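Local atomic coordinates of leucine--trna ligase (Agrobacterium radiobacter, PDB entry 5AH5), a protein that probably charges tRNA(Leu) with L-leucine at the expense of ATP, releasing AMP and diphosphate, as a class I aminoacyl-tRNA synthetase. Residues T186-V191 against D483-D488; N652-E657 against Y693-K698; L710-L715 against E725-S730. All coordinates share one frame; numbering follows the deposited sequence.

Interaction 1. Residues T186-V191 against D483-D488; sequences TPQWFV and DPDTMD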
loop_
_atom_site.group_PDB
_atom_site.type_symbol
_atom_site.label_atom_id
_atom_site.label_comp_id
_atom_site.label_asym_id
_atom_site.label_seq_id
_atom_site.Cartn_x
_atom_site.Cartn_y
_atom_site.Cartn_z
ATOM N N THR B 186 20.582 23.846 6.202
ATOM C CA THR B 186 20.390 23.689 7.659
ATOM C C THR B 186 20.924 22.330 8.049
ATOM O O THR B 186 20.823 21.397 7.247
ATOM C CB THR B 186 18.890 23.568 8.107
ATOM O OG1 THR B 186 18.021 24.366 7.305
ATOM C CG2 THR B 186 18.716 23.939 9.527
ATOM N N PRO B 187 21.406 22.176 9.288
ATOM C CA PRO B 187 21.854 20.825 9.693
ATOM C C PRO B 187 20.650 19.958 10.052
ATOM O O PRO B 187 19.786 20.381 10.860
ATOM C CB PRO B 187 22.763 21.068 10.917
ATOM C CG PRO B 187 22.944 22.544 11.015
ATOM C CD PRO B 187 21.810 23.214 10.262
ATOM N N GLN B 188 20.548 18.797 9.403
ATOM C CA GLN B 188 19.365 17.969 9.536
ATOM C C GLN B 188 19.782 16.517 9.516
ATOM O O GLN B 188 20.940 16.180 9.123
ATOM C CB GLN B 188 18.401 18.241 8.396
ATOM C CG GLN B 188 17.798 19.623 8.365
ATOM C CD GLN B 188 16.809 19.909 9.471
ATOM O OE1 GLN B 188 16.019 19.064 9.899
ATOM N NE2 GLN B 188 16.839 21.135 9.934
ATOM N N TRP B 189 18.851 15.665 9.968
ATOM C CA TRP B 189 19.053 14.231 9.941
ATOM C C TRP B 189 18.458 13.647 8.659
ATOM O O TRP B 189 17.388 14.106 8.173
ATOM C CB TRP B 189 18.465 13.543 11.182
ATOM C CG TRP B 189 19.209 13.930 12.426
ATOM C CD1 TRP B 189 18.882 14.920 13.277
ATOM C CD2 TRP B 189 20.391 13.318 12.952
ATOM N NE1 TRP B 189 19.775 14.978 14.297
ATOM C CE2 TRP B 189 20.721 14.010 14.124
ATOM C CE3 TRP B 189 21.211 12.261 12.534
ATOM C CZ2 TRP B 189 21.836 13.673 14.908
ATOM C CZ3 TRP B 189 22.281 11.912 13.264
ATOM C CH2 TRP B 189 22.619 12.636 14.469
ATOM N N PHE B 190 19.158 12.628 8.154
ATOM C CA PHE B 190 18.872 11.960 6.897
ATOM C C PHE B 190 19.075 10.458 7.044
ATOM O O PHE B 190 19.847 10.003 7.928
ATOM C CB PHE B 190 19.876 12.408 5.843
ATOM C CG PHE B 190 19.770 13.834 5.496
ATOM C CD1 PHE B 190 18.899 14.258 4.520
ATOM C CD2 PHE B 190 20.553 14.781 6.160
ATOM C CE1 PHE B 190 18.810 15.614 4.198
ATOM C CE2 PHE B 190 20.469 16.098 5.847
ATOM C CZ PHE B 190 19.596 16.526 4.861
ATOM N N VAL B 191 18.413 9.694 6.171
ATOM C CA VAL B 191 18.759 8.289 5.955
ATOM C C VAL B 191 19.245 8.107 4.523
ATOM O O VAL B 191 18.660 8.647 3.577
ATOM C CB VAL B 191 17.612 7.318 6.195
ATOM C CG1 VAL B 191 18.181 5.964 6.596
ATOM C CG2 VAL B 191 16.639 7.831 7.235
ATOM N N ASP B 483 18.933 16.792 21.095
ATOM C CA ASP B 483 18.519 17.196 19.766
ATOM C C ASP B 483 17.149 17.858 19.880
ATOM O O ASP B 483 16.285 17.309 20.532
ATOM C CB ASP B 483 18.465 15.992 18.815
ATOM C CG ASP B 483 18.357 16.431 17.374
ATOM O OD1 ASP B 483 17.286 16.904 16.947
ATOM O OD2 ASP B 483 19.396 16.410 16.701
ATOM N N PRO B 484 16.968 19.066 19.296
ATOM C CA PRO B 484 15.680 19.748 19.416
ATOM C C PRO B 484 14.533 19.236 18.481
ATOM O O PRO B 484 13.400 19.756 18.579
ATOM C CB PRO B 484 16.041 21.185 19.058
ATOM C CG PRO B 484 17.147 21.046 18.026
ATOM C CD PRO B 484 17.915 19.834 18.452
ATOM N N ASP B 485 14.830 18.268 17.610
ATOM C CA ASP B 485 13.896 17.829 16.526
ATOM C C ASP B 485 13.368 16.427 16.774
ATOM O O ASP B 485 13.957 15.655 17.588
ATOM C CB ASP B 485 14.581 17.892 15.165
ATOM C CG ASP B 485 14.896 19.330 14.733
ATOM O OD1 ASP B 485 14.302 20.262 15.326
ATOM O OD2 ASP B 485 15.712 19.531 13.811
ATOM N N THR B 486 12.242 16.130 16.101
ATOM C CA THR B 486 11.570 14.860 16.211
ATOM C C THR B 486 11.605 14.095 14.884
ATOM O O THR B 486 11.933 14.649 13.808
ATOM C CB THR B 486 10.184 14.993 16.791
ATOM O OG1 THR B 486 9.345 15.834 15.981
ATOM C CG2 THR B 486 10.259 15.509 18.208
ATOM N N MET B 487 11.281 12.824 14.952
ATOM C CA MET B 487 11.288 12.014 13.752
ATOM C C MET B 487 9.983 12.192 12.966
ATOM O O MET B 487 8.875 12.197 13.498
ATOM C CB MET B 487 11.511 10.544 14.113
ATOM C CG MET B 487 12.829 10.284 14.814
ATOM S SD MET B 487 13.122 8.536 15.051
ATOM C CE MET B 487 14.181 8.471 16.520
ATOM N N ASP B 488 10.112 12.303 11.672
ATOM C CA ASP B 488 8.896 12.253 10.811
ATOM C C ASP B 488 8.030 10.979 10.991
ATOM O O ASP B 488 8.572 9.917 11.240
ATOM C CB ASP B 488 9.282 12.384 9.373
ATOM C CG ASP B 488 8.050 12.697 8.485
ATOM O OD1 ASP B 488 7.488 13.859 8.546
ATOM O OD2 ASP B 488 7.656 11.741 7.747
#
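Gln188 and Trp189, neighbours on strand 182-191, reach across to Asp485 and Asp483, and the two pairs illustrate how differently polar groups can meet at a buried contact. At Gln188 the approach is loose. Its chain folds back at the second torsion (chi2 -70°) and carries the amide up to the Asp485 carboxylate, but what faces Asp485 OD2 is Gln188 OE1, at 4.0 Å. Two oxygens do not bond each other, and each has a partner of its own: Gln188 OE1 pairs with Ser418 OG, and Asp485 OD2 with Gln420 NE2. The amide and carboxylate planes are nearly parallel, although the two side chains cross at about a right angle.

One residue on, Trp189 makes the directed bond. Its indole N-H runs to Asp483 OD2 over 2.8 Å (NE1 to OD2) and is nearly straight, at 162°. The acceptor lies at the ring edge, close to the indole plane, whereas from the side of Asp483 the donor arrives well above the carboxylate plane. The same OD2 also bonds His431 NE2, which immediately precedes the zinc ligand Cys432. The other carboxylate oxygen, Asp483 OD1, takes the backbone N of Asp485 at 2.9 Å, closing an Asx turn that helps to hold the carboxylate at the N-H edge of the indole. Phe138 meets the Trp189 ring edge-to-face, and Ile427 and Ile429 pack against it.

Strand 415-419 pairs antiparallel with both strands 182-191 and 486-487, consistent with a CA separation of 8.9 Å between Gln188 and Asp485. Trp189 thus reaches the turn leading into strand 486-487 from two strands away, within a curled antiparallel sheet that also contains strand 425-432, whose end carries Cys432 of the four-cysteine zinc site.

Interaction 2. Residues N652-E657 against Y693-K698; sequences NEEDRE and YEKGGK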
loop_
_atom_site.group_PDB
_atom_site.type_symbol
_atom_site.label_atom_id
_atom_site.label_comp_id
_atom_site.label_asym_id
_atom_site.label_seq_id
_atom_site.Cartn_x
_atom_site.Cartn_y
_atom_site.Cartn_z
ATOM N N ASN B 652 -32.238 -37.755 -6.299
ATOM C CA ASN B 652 -32.628 -37.529 -7.698
ATOM C C ASN B 652 -31.731 -36.517 -8.434
ATOM O O ASN B 652 -30.703 -36.040 -7.894
ATOM C CB ASN B 652 -34.091 -37.057 -7.741
ATOM C CG ASN B 652 -34.278 -35.734 -7.065
ATOM O OD1 ASN B 652 -33.625 -34.745 -7.413
ATOM N ND2 ASN B 652 -35.161 -35.698 -6.090
ATOM N N GLU B 653 -32.179 -36.156 -9.639
ATOM C CA GLU B 653 -31.489 -35.228 -10.544
ATOM C C GLU B 653 -31.510 -33.763 -10.040
ATOM O O GLU B 653 -30.554 -32.988 -10.310
ATOM C CB GLU B 653 -32.102 -35.294 -11.955
ATOM C CG GLU B 653 -32.348 -36.713 -12.509
ATOM C CD GLU B 653 -33.790 -37.234 -12.347
ATOM O OE1 GLU B 653 -34.693 -36.640 -12.974
ATOM O OE2 GLU B 653 -34.016 -38.243 -11.615
ATOM N N GLU B 654 -32.600 -33.390 -9.357
ATOM C CA GLU B 654 -32.783 -32.042 -8.821
ATOM C C GLU B 654 -31.870 -31.746 -7.610
ATOM O O GLU B 654 -31.298 -30.661 -7.518
ATOM C CB GLU B 654 -34.250 -31.795 -8.436
ATOM C CG GLU B 654 -35.172 -31.446 -9.608
ATOM C CD GLU B 654 -36.558 -30.949 -9.146
ATOM O OE1 GLU B 654 -37.422 -31.816 -8.866
ATOM O OE2 GLU B 654 -36.787 -29.699 -9.063
ATOM N N ASP B 655 -31.762 -32.703 -6.690
ATOM C CA ASP B 655 -30.758 -32.661 -5.615
ATOM C C ASP B 655 -29.373 -32.505 -6.161
ATOM O O ASP B 655 -28.579 -31.742 -5.640
ATOM C CB ASP B 655 -30.766 -33.939 -4.800
ATOM C CG ASP B 655 -31.991 -34.084 -3.977
ATOM O OD1 ASP B 655 -32.633 -33.068 -3.673
ATOM O OD2 ASP B 655 -32.316 -35.221 -3.602
ATOM N N ARG B 656 -29.096 -33.219 -7.229
ATOM C CA ARG B 656 -27.790 -33.192 -7.842
ATOM C C ARG B 656 -27.527 -31.915 -8.604
ATOM O O ARG B 656 -26.352 -31.603 -8.876
ATOM C CB ARG B 656 -27.603 -34.401 -8.779
ATOM C CG ARG B 656 -27.345 -35.713 -8.060
ATOM C CD ARG B 656 -25.858 -35.964 -7.866
ATOM N NE ARG B 656 -25.211 -36.511 -9.065
ATOM C CZ ARG B 656 -23.904 -36.450 -9.341
ATOM N NH1 ARG B 656 -23.051 -35.841 -8.522
ATOM N NH2 ARG B 656 -23.443 -36.997 -10.463
ATOM N N GLU B 657 -28.579 -31.211 -9.031
ATOM C CA GLU B 657 -28.365 -29.911 -9.650
ATOM C C GLU B 657 -28.005 -28.902 -8.548
ATOM O O GLU B 657 -27.087 -28.097 -8.723
ATOM C CB GLU B 657 -29.548 -29.416 -10.450
ATOM C CG GLU B 657 -29.316 -28.092 -11.205
ATOM C CD GLU B 657 -28.076 -28.082 -12.118
ATOM O OE1 GLU B 657 -27.697 -29.149 -12.682
ATOM O OE2 GLU B 657 -27.471 -26.994 -12.285
ATOM N N TYR B 693 -34.448 -20.626 -3.388
ATOM C CA TYR B 693 -35.837 -20.144 -3.419
ATOM C C TYR B 693 -36.651 -20.903 -4.498
ATOM O O TYR B 693 -37.815 -21.220 -4.293
ATOM C CB TYR B 693 -35.894 -18.634 -3.696
ATOM C CG TYR B 693 -35.993 -17.842 -2.409
ATOM C CD1 TYR B 693 -37.215 -17.743 -1.705
ATOM C CD2 TYR B 693 -34.868 -17.295 -1.839
ATOM C CE1 TYR B 693 -37.291 -17.065 -0.489
ATOM C CE2 TYR B 693 -34.946 -16.574 -0.662
ATOM C CZ TYR B 693 -36.139 -16.463 0.008
ATOM O OH TYR B 693 -36.140 -15.778 1.197
ATOM N N GLU B 694 -35.994 -21.134 -5.622
ATOM C CA GLU B 694 -36.599 -21.601 -6.869
ATOM C C GLU B 694 -36.760 -23.124 -6.833
ATOM O O GLU B 694 -37.776 -23.611 -7.273
ATOM C CB GLU B 694 -35.722 -21.200 -8.100
ATOM C CG GLU B 694 -35.974 -22.007 -9.384
ATOM C CD GLU B 694 -35.040 -21.649 -10.556
ATOM O OE1 GLU B 694 -33.791 -21.878 -10.513
ATOM O OE2 GLU B 694 -35.564 -21.146 -11.564
ATOM N N LYS B 695 -35.725 -23.851 -6.384
ATOM C CA LYS B 695 -35.684 -25.324 -6.429
ATOM C C LYS B 695 -35.750 -25.960 -5.065
ATOM O O LYS B 695 -35.934 -27.167 -5.000
ATOM C CB LYS B 695 -34.426 -25.858 -7.103
ATOM C CG LYS B 695 -34.053 -25.258 -8.448
ATOM C CD LYS B 695 -34.959 -25.743 -9.578
ATOM C CE LYS B 695 -34.350 -25.451 -10.949
ATOM N NZ LYS B 695 -32.974 -26.024 -11.126
ATOM N N GLY B 696 -35.597 -25.207 -3.965
ATOM C CA GLY B 696 -35.672 -25.838 -2.611
ATOM C C GLY B 696 -37.122 -26.211 -2.358
ATOM O O GLY B 696 -38.009 -25.647 -2.977
ATOM N N GLY B 697 -37.420 -27.153 -1.490
ATOM C CA GLY B 697 -38.843 -27.577 -1.398
ATOM C C GLY B 697 -39.237 -28.695 -2.382
ATOM O O GLY B 697 -39.958 -29.608 -1.998
ATOM N N LYS B 698 -38.783 -28.638 -3.632
ATOM C CA LYS B 698 -38.616 -29.880 -4.422
ATOM C C LYS B 698 -37.387 -30.740 -3.985
ATOM O O LYS B 698 -37.310 -31.943 -4.291
ATOM C CB LYS B 698 -38.552 -29.579 -5.923
ATOM C CG LYS B 698 -39.913 -29.171 -6.508
ATOM C CD LYS B 698 -39.854 -28.834 -8.001
ATOM C CE LYS B 698 -39.188 -27.486 -8.288
ATOM N NZ LYS B 698 -38.650 -27.347 -9.670
#
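Glu654 and Lys698 form a salt bridge on the surface of the helical anticodon-binding domain, joining the first turn of helix 653-674 to the turn that follows helix 678-695. Lys698 NZ donates to Glu654 OE2 at 3.1 Å, on the syn side of the carboxylate and somewhat out of its plane. A bend at the third torsion of Lys698 (chi3 -74°) curls the chain around the acceptor, and its methylenes pack there too, with Lys698 CD 3.4 Å from Glu654 OE2. A further polar tie runs from Asp655 OD2 to Ser700 OG, just beyond 693-698.

Longer-range electrostatics add to this pair. Lys695 NZ lies 5.7 Å from Glu654 OE2 and equally far from Glu657 OE2, too distant for direct bonds but probably favourable in charge. The contact it does make with Glu657 is with the methylene CG, at 4.2 Å, while the Glu657 carboxylate bridges to Arg660.

Capping forms the third group. Asn652 occupies the N-cap of helix 653-674. Asn652 OD1 accepts weakly from Glu654 N and more firmly from Asp655 N, at 2.9 Å with an N-H...O angle of 160°, this donor being tilted 28° from the amide carbonyl plane.

Interaction 3. Residues L710-L715 against E725-S730; sequences LLVRLL and ELWALS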
loop_
_atom_site.group_PDB
_atom_site.type_symbol
_atom_site.label_atom_id
_atom_site.label_comp_id
_atom_site.label_asym_id
_atom_site.label_seq_id
_atom_site.Cartn_x
_atom_site.Cartn_y
_atom_site.Cartn_z
ATOM N N LEU B 710 -24.628 -24.657 4.311
ATOM C CA LEU B 710 -23.482 -24.372 3.489
ATOM C C LEU B 710 -23.477 -22.909 3.041
ATOM O O LEU B 710 -22.429 -22.282 3.045
ATOM C CB LEU B 710 -23.456 -25.331 2.328
ATOM C CG LEU B 710 -22.186 -25.769 1.633
ATOM C CD1 LEU B 710 -21.133 -26.286 2.621
ATOM C CD2 LEU B 710 -22.544 -26.855 0.596
ATOM N N LEU B 711 -24.653 -22.374 2.701
ATOM C CA LEU B 711 -24.838 -21.005 2.279
ATOM C C LEU B 711 -24.323 -20.019 3.371
ATOM O O LEU B 711 -23.640 -19.082 3.063
ATOM C CB LEU B 711 -26.339 -20.713 2.038
ATOM C CG LEU B 711 -26.758 -19.299 1.633
ATOM C CD1 LEU B 711 -25.892 -18.846 0.505
ATOM C CD2 LEU B 711 -28.220 -19.216 1.238
ATOM N N VAL B 712 -24.708 -20.256 4.609
ATOM C CA VAL B 712 -24.305 -19.404 5.753
ATOM C C VAL B 712 -22.810 -19.540 6.084
ATOM O O VAL B 712 -22.163 -18.555 6.559
ATOM C CB VAL B 712 -25.264 -19.688 6.904
ATOM C CG1 VAL B 712 -24.608 -19.715 8.263
ATOM C CG2 VAL B 712 -26.371 -18.657 6.844
ATOM N N ARG B 713 -22.240 -20.725 5.830
ATOM C CA ARG B 713 -20.807 -20.891 5.956
ATOM C C ARG B 713 -20.029 -20.039 4.979
ATOM O O ARG B 713 -19.065 -19.368 5.358
ATOM C CB ARG B 713 -20.383 -22.312 5.859
ATOM C CG ARG B 713 -20.896 -23.140 7.001
ATOM C CD ARG B 713 -19.949 -24.278 7.276
ATOM N NE ARG B 713 -20.232 -25.464 6.560
ATOM C CZ ARG B 713 -19.374 -26.461 6.301
ATOM N NH1 ARG B 713 -18.063 -26.451 6.604
ATOM N NH2 ARG B 713 -19.868 -27.498 5.657
ATOM N N LEU B 714 -20.477 -19.995 3.736
ATOM C CA LEU B 714 -19.817 -19.157 2.720
ATOM C C LEU B 714 -20.058 -17.633 2.921
ATOM O O LEU B 714 -19.281 -16.849 2.486
ATOM C CB LEU B 714 -20.285 -19.547 1.298
ATOM C CG LEU B 714 -19.966 -21.030 0.942
ATOM C CD1 LEU B 714 -20.711 -21.458 -0.352
ATOM C CD2 LEU B 714 -18.469 -21.266 0.813
ATOM N N LEU B 715 -21.205 -17.276 3.454
ATOM C CA LEU B 715 -21.641 -15.933 3.646
ATOM C C LEU B 715 -20.906 -15.275 4.853
ATOM O O LEU B 715 -20.692 -14.089 4.821
ATOM C CB LEU B 715 -23.161 -15.908 3.904
ATOM C CG LEU B 715 -23.768 -14.561 4.111
ATOM C CD1 LEU B 715 -23.604 -13.677 2.924
ATOM C CD2 LEU B 715 -25.215 -14.651 4.594
ATOM N N GLU B 725 -26.197 -15.694 13.548
ATOM C CA GLU B 725 -27.572 -15.728 14.007
ATOM C C GLU B 725 -28.284 -16.929 13.336
ATOM O O GLU B 725 -28.982 -17.690 13.985
ATOM C CB GLU B 725 -28.292 -14.417 13.609
ATOM C CG GLU B 725 -29.712 -14.218 14.135
ATOM C CD GLU B 725 -29.785 -13.747 15.583
ATOM O OE1 GLU B 725 -28.749 -13.387 16.204
ATOM O OE2 GLU B 725 -30.912 -13.678 16.091
ATOM N N LEU B 726 -28.126 -17.045 12.024
ATOM C CA LEU B 726 -28.861 -18.065 11.259
ATOM C C LEU B 726 -28.368 -19.451 11.583
ATOM O O LEU B 726 -29.175 -20.344 11.848
ATOM C CB LEU B 726 -28.745 -17.787 9.780
ATOM C CG LEU B 726 -29.479 -16.506 9.437
ATOM C CD1 LEU B 726 -29.325 -16.202 7.947
ATOM C CD2 LEU B 726 -30.934 -16.554 9.860
ATOM N N TRP B 727 -27.050 -19.607 11.644
ATOM C CA TRP B 727 -26.433 -20.856 12.135
ATOM C C TRP B 727 -27.021 -21.334 13.443
ATOM O O TRP B 727 -27.452 -22.522 13.537
ATOM C CB TRP B 727 -24.938 -20.650 12.273
ATOM C CG TRP B 727 -24.059 -21.815 12.603
ATOM C CD1 TRP B 727 -23.425 -22.025 13.782
ATOM C CD2 TRP B 727 -23.583 -22.801 11.721
ATOM N NE1 TRP B 727 -22.613 -23.108 13.710
ATOM C CE2 TRP B 727 -22.655 -23.590 12.437
ATOM C CE3 TRP B 727 -23.849 -23.113 10.386
ATOM C CZ2 TRP B 727 -22.027 -24.714 11.875
ATOM C CZ3 TRP B 727 -23.197 -24.171 9.811
ATOM C CH2 TRP B 727 -22.315 -24.990 10.552
ATOM N N ALA B 728 -27.083 -20.428 14.427
ATOM C CA ALA B 728 -27.694 -20.750 15.721
ATOM C C ALA B 728 -29.175 -21.039 15.632
ATOM O O ALA B 728 -29.665 -21.971 16.277
ATOM C CB ALA B 728 -27.477 -19.644 16.758
ATOM N N LEU B 729 -29.899 -20.203 14.894
ATOM C CA LEU B 729 -31.314 -20.431 14.688
ATOM C C LEU B 729 -31.586 -21.851 14.067
ATOM O O LEU B 729 -32.515 -22.544 14.443
ATOM C CB LEU B 729 -31.874 -19.348 13.815
ATOM C CG LEU B 729 -33.366 -19.383 13.537
ATOM C CD1 LEU B 729 -34.164 -18.988 14.786
ATOM C CD2 LEU B 729 -33.658 -18.470 12.340
ATOM N N SER B 730 -30.717 -22.279 13.182
ATOM C CA SER B 730 -30.855 -23.598 12.583
ATOM C C SER B 730 -30.539 -24.777 13.546
ATOM O O SER B 730 -30.638 -25.919 13.112
ATOM C CB SER B 730 -29.940 -23.699 11.368
ATOM O OG SER B 730 -28.674 -24.198 11.708
#
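Val712 sets its two methyls against consecutive residues of the facing helix, an arrangement that shows how a branched side chain can serve two neighbours at once. Val712 CG2 meets Leu726, 3.9 Å from its CB and 4.0 Å from its CD1. Val712 CG1 turns instead to Trp727, 4.1 Å from ring atom CE3. The first torsion of Val712 is 141°, away from a staggered value, and directs one methyl at each partner.

Trp727 contributes through its conformation. With CG opposite the backbone N (chi1 -173°), the indole is carried alongside helix 701-715, where its benzo portion meets both Val712 and Arg713. The pyrrole N-H is engaged with Ser734 OG. Leu726 presents CB and CD1 side by side along Val712 CG2; Phe630 of helix 617-632 packs against both Val712 and Leu726.

The two segments belong to a helical hairpin of the anticodon-binding domain, made by helices 701-715 and 720-729. Within it the axes of 710-715 and 725-729 run roughly antiparallel, at 154°, and approach to 9.9 Å.

Arg713 meets the indole with its aliphatic stem. Arg713 CG lies 3.8 Å from Trp727 CZ3, and the next methylene, CD, lies a little farther off, near both CZ3 and CH2 of the same ring. The contact is oblique to the ring, and the guanidinium plane is turned about halfway between parallel and perpendicular to it. Beyond this stem the guanidinium is held by Glu644, through a salt bridge to NH2, and by the carbonyl oxygens of Ile643 and Pro740. At the end of helix 720-729, Ser730 OG donates back to Trp727 O at 2.8 Å.

In the fold
The three contacts sit in two separate regions of the synthetase. Interaction 1 lies in the antiparallel sheet that also leads to the zinc site, the side chains of Asp483 and Cys432 about 12 Å apart. Interactions 2 and 3 lie across the chain's centre, their centres about 70 and 55 Å from that of interaction 1. Those two are near neighbours in the anticodon-binding domain: their centres are about 19 Å apart, and Leu710 and Leu711 pack on the helices that carry interaction 2. None includes the predicted 'HIGH' region or Lys575, the probable ATP-binding residue. The bound RNA comes within about 3 Å of interaction 2, 11 Å of interaction 3 and 16 Å of interaction 1, nearest atoms.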